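Local atomic coordinates of ORF 37 (Human herpesvirus 8 type M, PDB entry 3FHD), a protein that cleaves double- and single-stranded DNA as an endonuclease and exonuclease, and helps process branched viral DNA intermediates into unit-length genomes ready for packaging. Residues 88-93 and 116-121; 111-116 and 126-131; 266-271 and 424-429; 362-367 and 458-463. One frame throughout, in Å; residues are numbered along the deposited sequence.

Contact 1. Residues 88-93 and 116-121; sequences YNYFLF and GVRLLD
The rings of Tyr90 and Phe91, neighbours on one helix, both turn an edge to the backbone carbonyls of the loop 116-121. Leu119 O lies close to the plane of the Tyr90 ring at its rim, 3.3 Å from Tyr90 CE2, while Leu120 O sits in the plane of the Phe91 ring, 3.5 Å from Phe91 CE1. One face of the Phe91 ring is covered by the neighbouring tyrosine, with Tyr90 CD2 4.2 Å above its plane and over its centre. The Tyr90 ring makes edge-to-face contacts with Phe109 and Phe114.

The polar link is a hydrogen bond from Tyr90 OH to Leu119 O, 2.9 Å long. The hydroxyl meets the carbonyl in its plane, with a C=O...donor angle of 147°. Tyr90 has CG opposite its backbone N (chi1 171°), which sends the ring out from the helix toward the loop. The segments belong to the helical N-terminal part of the nuclease: residues 88-93 lie on helix 83-100, and the loop joins helix 104-113 to helix 122-130, where Asp121 is the N-cap and also bonds through OD2 to Ser124 OG. Arg118 is the centre of an inverse gamma turn, whose bond from Leu119 N to Val117 O is weak. Its side chain, extended from CG to NE, runs across the tyrosine at about a right angle, with Arg118 CG 3.9 Å from Tyr90 OH and the guanidinium plane 82° from the ring. Val125 of helix 122-130 packs against both rings and against Leu119.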
# COMPACT_ATOMS: atom_id res chain seq x y z
N TYR A 88 14.55 16.68 -2.65
CA TYR A 88 13.54 16.47 -3.72
C TYR A 88 12.13 16.84 -3.26
O TYR A 88 11.42 17.55 -3.99
CB TYR A 88 13.55 15.00 -4.20
CG TYR A 88 12.32 14.65 -5.04
CD1 TYR A 88 12.14 15.21 -6.30
CD2 TYR A 88 11.33 13.80 -4.53
CE1 TYR A 88 10.99 14.91 -7.09
CE2 TYR A 88 10.16 13.51 -5.29
CZ TYR A 88 10.03 14.05 -6.57
OH TYR A 88 8.90 13.77 -7.31
N ASN A 89 11.71 16.35 -2.08
CA ASN A 89 10.37 16.68 -1.56
C ASN A 89 10.16 18.20 -1.52
O ASN A 89 9.12 18.72 -1.92
CB ASN A 89 10.12 16.10 -0.16
CG ASN A 89 9.58 14.65 -0.21
OD1 ASN A 89 8.45 14.38 0.19
ND2 ASN A 89 10.36 13.73 -0.73
N TYR A 90 11.17 18.93 -1.05
CA TYR A 90 11.07 20.38 -1.05
C TYR A 90 10.82 20.98 -2.43
O TYR A 90 9.87 21.74 -2.62
CB TYR A 90 12.29 21.04 -0.38
CG TYR A 90 12.26 22.54 -0.59
CD1 TYR A 90 11.33 23.35 0.10
CD2 TYR A 90 13.14 23.15 -1.49
CE1 TYR A 90 11.29 24.73 -0.12
CE2 TYR A 90 13.10 24.56 -1.69
CZ TYR A 90 12.18 25.32 -1.01
OH TYR A 90 12.16 26.69 -1.20
N PHE A 91 11.67 20.66 -3.41
CA PHE A 91 11.50 21.17 -4.78
C PHE A 91 10.16 20.75 -5.40
O PHE A 91 9.52 21.56 -6.11
CB PHE A 91 12.66 20.71 -5.68
CG PHE A 91 13.97 21.43 -5.39
CD1 PHE A 91 14.14 22.75 -5.77
CD2 PHE A 91 14.98 20.80 -4.68
CE1 PHE A 91 15.33 23.46 -5.48
CE2 PHE A 91 16.18 21.46 -4.39
CZ PHE A 91 16.35 22.82 -4.79
N LEU A 92 9.79 19.49 -5.18
CA LEU A 92 8.51 18.97 -5.67
C LEU A 92 7.34 19.82 -5.14
O LEU A 92 6.53 20.33 -5.89
CB LEU A 92 8.31 17.51 -5.23
CG LEU A 92 6.94 16.94 -5.63
CD1 LEU A 92 6.64 17.13 -7.15
CD2 LEU A 92 6.86 15.51 -5.22
N PHE A 93 7.23 19.91 -3.82
CA PHE A 93 6.14 20.65 -3.21
C PHE A 93 6.22 22.17 -3.37
O PHE A 93 5.17 22.82 -3.43
CB PHE A 93 5.89 20.21 -1.76
CG PHE A 93 5.11 18.91 -1.68
CD1 PHE A 93 3.71 18.94 -1.55
CD2 PHE A 93 5.75 17.68 -1.81
CE1 PHE A 93 2.97 17.76 -1.49
CE2 PHE A 93 5.03 16.47 -1.76
CZ PHE A 93 3.62 16.50 -1.62
N GLY A 116 14.17 30.12 7.93
CA GLY A 116 13.33 31.24 7.49
C GLY A 116 13.58 31.70 6.06
O GLY A 116 12.87 32.57 5.57
N VAL A 117 14.56 31.10 5.37
CA VAL A 117 14.97 31.55 4.03
C VAL A 117 14.40 30.66 2.91
O VAL A 117 14.44 29.43 3.00
CB VAL A 117 16.52 31.59 3.94
CG1 VAL A 117 16.99 31.96 2.53
CG2 VAL A 117 17.08 32.54 4.96
N ARG A 118 13.88 31.28 1.84
CA ARG A 118 13.34 30.52 0.70
C ARG A 118 14.45 30.04 -0.25
O ARG A 118 14.65 30.62 -1.32
CB ARG A 118 12.28 31.34 -0.05
CG ARG A 118 11.26 30.48 -0.79
CD ARG A 118 10.62 31.21 -1.97
NE ARG A 118 9.88 30.26 -2.81
CZ ARG A 118 8.82 30.55 -3.57
NH1 ARG A 118 8.34 31.80 -3.62
NH2 ARG A 118 8.24 29.59 -4.28
N LEU A 119 15.15 28.97 0.13
CA LEU A 119 16.27 28.46 -0.66
C LEU A 119 15.85 27.97 -2.04
O LEU A 119 14.82 27.32 -2.19
CB LEU A 119 17.02 27.36 0.10
CG LEU A 119 17.60 27.66 1.49
CD1 LEU A 119 18.21 26.39 2.08
CD2 LEU A 119 18.63 28.80 1.44
N LEU A 120 16.66 28.29 -3.04
CA LEU A 120 16.34 28.00 -4.43
C LEU A 120 17.36 27.10 -5.10
O LEU A 120 17.05 26.48 -6.12
CB LEU A 120 16.23 29.31 -5.23
CG LEU A 120 15.07 30.23 -4.86
CD1 LEU A 120 15.39 31.66 -5.27
CD2 LEU A 120 13.74 29.74 -5.45
N ASP A 121 18.58 27.04 -4.56
CA ASP A 121 19.67 26.25 -5.14
C ASP A 121 19.82 24.87 -4.47
O ASP A 121 19.60 24.73 -3.26
CB ASP A 121 20.99 27.03 -5.07
CG ASP A 121 21.47 27.21 -3.66
OD1 ASP A 121 20.68 27.73 -2.82
OD2 ASP A 121 22.63 26.83 -3.37

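Contact 2. Residues 111-116 and 126-131; sequences DRVFGG and YAACSQ
Ala128 receives both Val113 and Phe114. Its methyl carbon CB comes to the Phe114 ring at a slant, 3.5 Å from Phe114 CD1 and 3.7 Å from Phe114 CE1, and it also faces Val113 CG1 at a longer 4.2 Å. That same Val113 branch comes nearer to the backbone of the second helix, with CG1 3.5 Å from Ala128 O. The valine reaches it because CG1 is opposite its own backbone N (chi1 180°), while CG2 takes the place beside that N. Farther along the phenyl ring, Phe114 CE1 approaches Cys129 SG at 4.4 Å, the sulfur lying at the edge near the ring plane.

Polar contact between the two segments passes through a water. It donates one hydrogen bond to Val113 O at 2.7 Å and another to Ala128 O at 2.6 Å, so that one molecule bridges two carbonyls that could not bond each other. Ala128 O serves a second donor as well, Gln131 N at 3.1 Å, at the end of its helix.

Further out, Leu119 packs on Phe114. Val113 packs on Phe108 and Met132, and Cys129 on Met86 and Phe109. A wider, pi-type turn at 111-113 precedes Phe114, and Gly115 and Gly116, both at positive phi, then carry the chain round, Gly116 pairing by backbone hydrogen bonding with Val110. Joined here are two consecutive helices, 104-113 and 122-130, packed against each other across the short loop that joins them, in the helical N-terminal region, away from the metal site.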
# COMPACT_ATOMS: atom_id res chain seq x y z
N ASP A 111 10.38 27.50 7.11
CA ASP A 111 10.39 27.99 8.49
C ASP A 111 11.24 27.19 9.50
O ASP A 111 11.86 27.78 10.38
CB ASP A 111 8.96 28.09 9.03
CG ASP A 111 8.11 29.09 8.28
OD1 ASP A 111 8.61 30.17 7.91
OD2 ASP A 111 6.91 28.80 8.07
N ARG A 112 11.23 25.86 9.41
CA ARG A 112 11.82 25.03 10.46
C ARG A 112 13.13 24.38 10.03
O ARG A 112 13.92 23.96 10.87
CB ARG A 112 10.84 23.94 10.90
CG ARG A 112 9.53 24.44 11.54
CD ARG A 112 9.82 25.21 12.83
NE ARG A 112 8.82 26.23 13.10
CZ ARG A 112 8.95 27.18 14.01
NH1 ARG A 112 7.97 28.06 14.20
NH2 ARG A 112 10.06 27.26 14.76
N VAL A 113 13.34 24.25 8.74
CA VAL A 113 14.53 23.55 8.24
C VAL A 113 15.55 24.55 7.68
O VAL A 113 16.75 24.33 7.80
CB VAL A 113 14.17 22.42 7.20
CG1 VAL A 113 15.43 21.67 6.66
CG2 VAL A 113 13.17 21.41 7.78
N PHE A 114 15.06 25.64 7.07
CA PHE A 114 15.93 26.57 6.32
C PHE A 114 16.19 27.86 7.08
O PHE A 114 16.72 28.81 6.51
CB PHE A 114 15.35 26.95 4.94
CG PHE A 114 15.12 25.80 3.99
CD1 PHE A 114 15.70 24.54 4.19
CD2 PHE A 114 14.38 26.02 2.82
CE1 PHE A 114 15.47 23.49 3.28
CE2 PHE A 114 14.16 24.98 1.89
CZ PHE A 114 14.69 23.72 2.12
N GLY A 115 15.79 27.92 8.35
CA GLY A 115 16.00 29.10 9.18
C GLY A 115 15.21 30.32 8.74
O GLY A 115 15.53 31.42 9.13
N GLY A 116 14.17 30.12 7.93
CA GLY A 116 13.33 31.24 7.49
C GLY A 116 13.58 31.70 6.06
O GLY A 116 12.87 32.57 5.57
N TYR A 126 20.04 20.94 -0.14
CA TYR A 126 20.63 19.68 0.30
C TYR A 126 21.31 19.78 1.68
O TYR A 126 21.11 18.91 2.53
CB TYR A 126 21.59 19.07 -0.74
CG TYR A 126 22.17 17.80 -0.19
CD1 TYR A 126 21.47 16.58 -0.32
CD2 TYR A 126 23.35 17.82 0.54
CE1 TYR A 126 21.96 15.44 0.24
CE2 TYR A 126 23.86 16.67 1.11
CZ TYR A 126 23.16 15.49 0.96
OH TYR A 126 23.65 14.35 1.52
N ALA A 127 22.15 20.80 1.87
CA ALA A 127 22.86 20.99 3.13
C ALA A 127 21.87 21.11 4.31
O ALA A 127 22.02 20.44 5.33
CB ALA A 127 23.77 22.18 3.05
N ALA A 128 20.84 21.93 4.15
CA ALA A 128 19.82 22.13 5.19
C ALA A 128 19.04 20.84 5.47
O ALA A 128 18.73 20.51 6.63
CB ALA A 128 18.87 23.26 4.79
N CYS A 129 18.69 20.12 4.40
CA CYS A 129 18.06 18.80 4.53
C CYS A 129 18.98 17.80 5.22
O CYS A 129 18.53 17.00 6.03
CB CYS A 129 17.58 18.27 3.18
SG CYS A 129 16.17 19.21 2.60
N SER A 130 20.29 17.86 4.92
CA SER A 130 21.25 17.00 5.59
C SER A 130 21.29 17.22 7.11
O SER A 130 21.74 16.33 7.86
CB SER A 130 22.65 17.20 5.01
OG SER A 130 23.48 16.13 5.42
N GLN A 131 20.85 18.40 7.55
CA GLN A 131 20.92 18.81 8.96
C GLN A 131 19.61 18.57 9.72
O GLN A 131 19.50 18.89 10.92
CB GLN A 131 21.35 20.29 9.04
CG GLN A 131 22.79 20.56 8.63
CD GLN A 131 23.07 22.03 8.30
OE1 GLN A 131 22.41 22.93 8.81
NE2 GLN A 131 24.07 22.26 7.43
O HOH W 1 18.39 22.31 8.52

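Contact 3. Residues 266-271 and 424-429. With MG (magnesium ion), chain E; SO4 (sulfate ion), chain C.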
# COMPACT_ATOMS: atom_id res chain seq x y z
N GLU A 266 -5.12 -4.56 4.12
CA GLU A 266 -4.87 -4.48 2.70
C GLU A 266 -6.08 -5.15 1.98
O GLU A 266 -6.37 -6.30 2.23
CB GLU A 266 -3.56 -5.18 2.36
CG GLU A 266 -3.24 -5.33 0.88
CD GLU A 266 -3.28 -4.01 0.08
OE1 GLU A 266 -2.79 -2.93 0.54
OE2 GLU A 266 -3.77 -4.08 -1.06
N ILE A 267 -6.74 -4.42 1.09
CA ILE A 267 -7.98 -4.89 0.46
C ILE A 267 -7.69 -5.48 -0.93
O ILE A 267 -6.95 -4.88 -1.69
CB ILE A 267 -9.02 -3.74 0.39
CG1 ILE A 267 -9.55 -3.42 1.79
CG2 ILE A 267 -10.20 -4.07 -0.61
CD1 ILE A 267 -10.14 -2.06 1.92
N LYS A 268 -8.21 -6.68 -1.23
CA LYS A 268 -8.08 -7.29 -2.59
C LYS A 268 -9.48 -7.72 -3.06
O LYS A 268 -10.31 -8.06 -2.23
CB LYS A 268 -7.19 -8.54 -2.57
CG LYS A 268 -5.77 -8.30 -2.04
CD LYS A 268 -5.04 -7.34 -3.00
CE LYS A 268 -3.67 -6.99 -2.44
NZ LYS A 268 -3.05 -5.88 -3.20
N CYS A 269 -9.75 -7.68 -4.35
CA CYS A 269 -11.03 -8.20 -4.86
C CYS A 269 -10.76 -9.36 -5.78
O CYS A 269 -9.75 -9.34 -6.52
CB CYS A 269 -11.83 -7.10 -5.54
SG CYS A 269 -12.11 -5.67 -4.52
N ARG A 270 -11.60 -10.40 -5.73
CA ARG A 270 -11.38 -11.61 -6.53
C ARG A 270 -12.29 -11.66 -7.75
O ARG A 270 -13.34 -12.29 -7.69
CB ARG A 270 -11.67 -12.84 -5.69
CG ARG A 270 -10.92 -12.88 -4.40
CD ARG A 270 -9.67 -13.63 -4.62
NE ARG A 270 -8.76 -12.81 -5.39
CZ ARG A 270 -7.65 -13.25 -5.95
NH1 ARG A 270 -7.31 -14.52 -5.83
NH2 ARG A 270 -6.88 -12.40 -6.62
N PHE A 271 -11.89 -11.03 -8.85
CA PHE A 271 -12.79 -10.93 -9.98
C PHE A 271 -13.05 -12.26 -10.71
O PHE A 271 -14.08 -12.39 -11.38
CB PHE A 271 -12.36 -9.82 -10.91
CG PHE A 271 -12.45 -8.46 -10.28
CD1 PHE A 271 -13.61 -8.07 -9.56
CD2 PHE A 271 -11.39 -7.56 -10.38
CE1 PHE A 271 -13.69 -6.83 -8.97
CE2 PHE A 271 -11.47 -6.30 -9.79
CZ PHE A 271 -12.63 -5.93 -9.09
N TYR A 424 -2.30 -6.86 11.42
CA TYR A 424 -2.40 -6.73 9.93
C TYR A 424 -3.29 -7.81 9.35
O TYR A 424 -3.33 -8.95 9.86
CB TYR A 424 -1.00 -6.76 9.28
CG TYR A 424 -0.12 -5.70 9.88
CD1 TYR A 424 -0.20 -4.36 9.43
CD2 TYR A 424 0.71 -6.02 10.97
CE1 TYR A 424 0.58 -3.38 10.06
CE2 TYR A 424 1.50 -5.04 11.59
CZ TYR A 424 1.41 -3.73 11.14
OH TYR A 424 2.21 -2.79 11.77
N TYR A 425 -4.01 -7.45 8.29
CA TYR A 425 -4.97 -8.36 7.65
C TYR A 425 -5.02 -8.13 6.16
O TYR A 425 -4.76 -7.02 5.66
CB TYR A 425 -6.39 -8.11 8.19
CG TYR A 425 -6.51 -8.16 9.71
CD1 TYR A 425 -6.77 -9.37 10.38
CD2 TYR A 425 -6.34 -7.01 10.46
CE1 TYR A 425 -6.87 -9.40 11.79
CE2 TYR A 425 -6.44 -7.02 11.84
CZ TYR A 425 -6.70 -8.21 12.51
OH TYR A 425 -6.78 -8.17 13.88
N ILE A 426 -5.36 -9.20 5.43
CA ILE A 426 -5.81 -9.05 4.06
C ILE A 426 -7.32 -9.25 4.07
O ILE A 426 -7.81 -10.26 4.58
CB ILE A 426 -5.13 -10.04 3.12
CG1 ILE A 426 -3.63 -9.74 3.02
CG2 ILE A 426 -5.79 -9.99 1.72
CD1 ILE A 426 -2.80 -10.96 2.54
N ALA A 427 -8.03 -8.25 3.53
CA ALA A 427 -9.48 -8.29 3.40
C ALA A 427 -9.85 -8.56 1.94
O ALA A 427 -9.65 -7.71 1.09
CB ALA A 427 -10.08 -6.99 3.85
N THR A 428 -10.43 -9.73 1.68
CA THR A 428 -10.73 -10.18 0.33
C THR A 428 -12.23 -10.09 0.11
O THR A 428 -12.98 -10.72 0.85
CB THR A 428 -10.29 -11.65 0.14
OG1 THR A 428 -8.86 -11.76 0.25
CG2 THR A 428 -10.69 -12.15 -1.22
N GLY A 429 -12.63 -9.31 -0.90
CA GLY A 429 -14.03 -9.18 -1.29
C GLY A 429 -14.40 -10.00 -2.52
O GLY A 429 -13.61 -10.12 -3.45
MG MG E . -5.56 -3.02 -2.22
S SO4 C . -8.78 -12.14 -9.75
O1 SO4 C . -9.15 -12.13 -11.17
O2 SO4 C . -9.52 -13.17 -9.02
O3 SO4 C . -7.35 -12.44 -9.66
O4 SO4 C . -9.03 -10.80 -9.21
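Lys268 and Ile426 lean together on one face of two parallel strands, Lys268 CG 4.1 Å from Ile426 CG2. These strands belong to the core sheet of the PD-(D/E)XK nuclease fold, and Glu266, Ile267 and Lys268 match its E-X-K signature. Lys268 is bent at chi2 (-64°), and NZ comes to Glu266 OE2 at 2.9 Å in a salt bridge, meeting that oxygen from above the carboxylate plane; Gln398 and the Tyr395 ring also hold the lysine. The same OE2 binds the magnesium ion at 2.4 Å, as does Ile267 O, and Asp243 completes the protein ligands. Meanwhile Gln402 holds Glu266 OE1.

The side chain of Ile267 points to the other face, beside Ala427 CB and against helix 203-217. Farther along, Arg270 and Thr428 cross obliquely, Arg270 CD 3.8 Å from Thr428 CG2. The guanidinium forms a salt bridge with Asp324 and has sulfate O2 over the centre of one face, 3.5 Å above its plane; sulfate O4 accepts a bond from Phe271 N. The last backbone bond between the two segments, Arg270 N to Gly429 O at 3.1 Å, has a C=O...donor angle of 179°.

Contact 4. Residues 362-367 and 458-463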
# COMPACT_ATOMS: atom_id res chain seq x y z
N SER A 362 -8.87 -17.47 9.52
CA SER A 362 -9.58 -16.41 8.79
C SER A 362 -11.04 -16.28 9.26
O SER A 362 -11.65 -17.28 9.62
CB SER A 362 -9.58 -16.70 7.30
OG SER A 362 -8.32 -16.48 6.72
N ASP A 363 -11.58 -15.07 9.27
CA ASP A 363 -13.00 -14.86 9.50
C ASP A 363 -13.71 -14.77 8.16
O ASP A 363 -13.28 -14.00 7.30
CB ASP A 363 -13.25 -13.57 10.28
CG ASP A 363 -12.76 -13.66 11.73
OD1 ASP A 363 -13.12 -14.62 12.42
OD2 ASP A 363 -12.02 -12.76 12.17
N VAL A 364 -14.78 -15.55 7.98
CA VAL A 364 -15.57 -15.44 6.75
C VAL A 364 -16.92 -14.78 7.04
O VAL A 364 -17.60 -15.20 7.94
CB VAL A 364 -15.77 -16.82 6.08
CG1 VAL A 364 -16.61 -16.67 4.82
CG2 VAL A 364 -14.41 -17.45 5.78
N TYR A 365 -17.29 -13.75 6.27
CA TYR A 365 -18.56 -13.04 6.42
C TYR A 365 -19.41 -13.25 5.19
O TYR A 365 -19.07 -12.80 4.10
CB TYR A 365 -18.35 -11.53 6.61
CG TYR A 365 -17.47 -11.20 7.77
CD1 TYR A 365 -18.02 -10.98 9.03
CD2 TYR A 365 -16.07 -11.17 7.63
CE1 TYR A 365 -17.23 -10.68 10.12
CE2 TYR A 365 -15.26 -10.88 8.73
CZ TYR A 365 -15.86 -10.65 9.98
OH TYR A 365 -15.11 -10.36 11.10
N VAL A 366 -20.51 -13.97 5.34
CA VAL A 366 -21.48 -14.12 4.26
C VAL A 366 -22.42 -12.92 4.36
O VAL A 366 -22.98 -12.66 5.43
CB VAL A 366 -22.24 -15.45 4.37
CG1 VAL A 366 -23.34 -15.53 3.30
CG2 VAL A 366 -21.27 -16.64 4.27
N LEU A 367 -22.59 -12.17 3.28
CA LEU A 367 -23.43 -10.98 3.37
C LEU A 367 -24.87 -11.29 2.97
O LEU A 367 -25.11 -12.21 2.19
CB LEU A 367 -22.86 -9.84 2.52
CG LEU A 367 -21.37 -9.51 2.78
CD1 LEU A 367 -20.77 -8.66 1.67
CD2 LEU A 367 -21.20 -8.85 4.16
N LEU A 458 -19.42 -11.73 -0.27
CA LEU A 458 -18.59 -12.46 0.68
C LEU A 458 -17.36 -11.65 1.01
O LEU A 458 -16.76 -11.03 0.13
CB LEU A 458 -18.18 -13.79 0.05
CG LEU A 458 -17.47 -14.89 0.83
CD1 LEU A 458 -18.43 -15.59 1.80
CD2 LEU A 458 -16.90 -15.91 -0.20
N LEU A 459 -16.99 -11.68 2.29
CA LEU A 459 -15.78 -11.02 2.80
C LEU A 459 -14.96 -12.02 3.61
O LEU A 459 -15.48 -12.69 4.51
CB LEU A 459 -16.15 -9.78 3.64
CG LEU A 459 -15.00 -8.93 4.21
CD1 LEU A 459 -14.24 -8.20 3.13
CD2 LEU A 459 -15.51 -7.94 5.26
N ILE A 460 -13.69 -12.16 3.28
CA ILE A 460 -12.79 -12.99 4.08
C ILE A 460 -11.69 -12.08 4.68
O ILE A 460 -11.09 -11.30 3.95
CB ILE A 460 -12.17 -14.09 3.23
CG1 ILE A 460 -13.30 -14.96 2.60
CG2 ILE A 460 -11.19 -14.92 4.06
CD1 ILE A 460 -12.81 -16.22 1.94
N VAL A 461 -11.46 -12.20 5.98
CA VAL A 461 -10.42 -11.43 6.65
C VAL A 461 -9.40 -12.43 7.17
O VAL A 461 -9.73 -13.33 7.95
CB VAL A 461 -10.98 -10.52 7.78
CG1 VAL A 461 -9.85 -9.78 8.52
CG2 VAL A 461 -11.99 -9.49 7.22
N THR A 462 -8.17 -12.28 6.70
CA THR A 462 -7.07 -13.17 6.99
C THR A 462 -5.95 -12.40 7.71
O THR A 462 -5.43 -11.42 7.16
CB THR A 462 -6.54 -13.79 5.65
OG1 THR A 462 -7.61 -14.50 4.99
CG2 THR A 462 -5.39 -14.76 5.90
N PRO A 463 -5.58 -12.82 8.95
CA PRO A 463 -4.44 -12.23 9.68
C PRO A 463 -3.09 -12.50 9.00
O PRO A 463 -2.92 -13.50 8.28
CB PRO A 463 -4.50 -12.92 11.06
CG PRO A 463 -5.27 -14.13 10.86
CD PRO A 463 -6.25 -13.87 9.74
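Strands 362-367 and 458-463 run antiparallel, their axes 4.7 Å apart at closest and 169° between directions, with Asp363-Val461 and Tyr365-Leu459 as hydrogen-bonded pairs and Val364-Ile460 and Val366-Leu458 as non-hydrogen-bonded ones. Tyr365 N to Leu459 O, at 2.7 Å, is the shortest of the four backbone bonds.

On the face bearing Tyr365, the phenol ring lies alongside Leu459, both side chains pointing the same way, with Tyr365 CD2 4.0 Å from Leu459 CD2. Leu459 O is at the ring edge, near its plane, and 3.5 Å from Tyr365 CD2. Further along the ring, Tyr365 CE2 reaches Val461 CG2 at 3.9 Å, an approach neither squarely over the ring nor in its plane. Asp363 shares this face, but its carboxylate forms salt bridges with Lys384 and Arg382 of the next strand.

Both strands lie inside the mixed sheet of the nuclease core, between strand 423-432 and strand 379-389. Helix 203-217 packs on the Tyr365 face, touching Tyr365, Leu459 and Val461, whereas helix 296-303 packs on the other. There Leu458, with CG opposite its backbone N (chi1 -172°), directs CD1 to two valines, 3.7 Å from Val364 CG1 and 3.9 Å from Val366 CG2. Val364 also lies side by side with Ile460. At the far end of the pairing, the buried hydroxyls Ser362 OG and Thr462 OG1 are hydrogen-bonded at 2.7 Å, and Ser362 OG has a further partner in Leu387 O.

In the fold
From the N terminus, contact 1 closes the chain from helix 83-100 to the loop before helix 122-130. Contact 2 opens within that span and ends beyond it, so the two cross; they share Gly116, and Tyr90 and Leu119 of contact 1 touch Phe114 of contact 2, uniting three successive helices. Both close before the sheet contacts begin. Contact 3 joins strands 262-269 and 423-432 over about 150 residues, and contact 4, opening inside that loop and closing after it, pairs strands 362-367 and 455-464. These also cross, side by side in one sheet. The helical and sheet pairs lie far apart, with contacts 1 and 3 about 39 Å between centres.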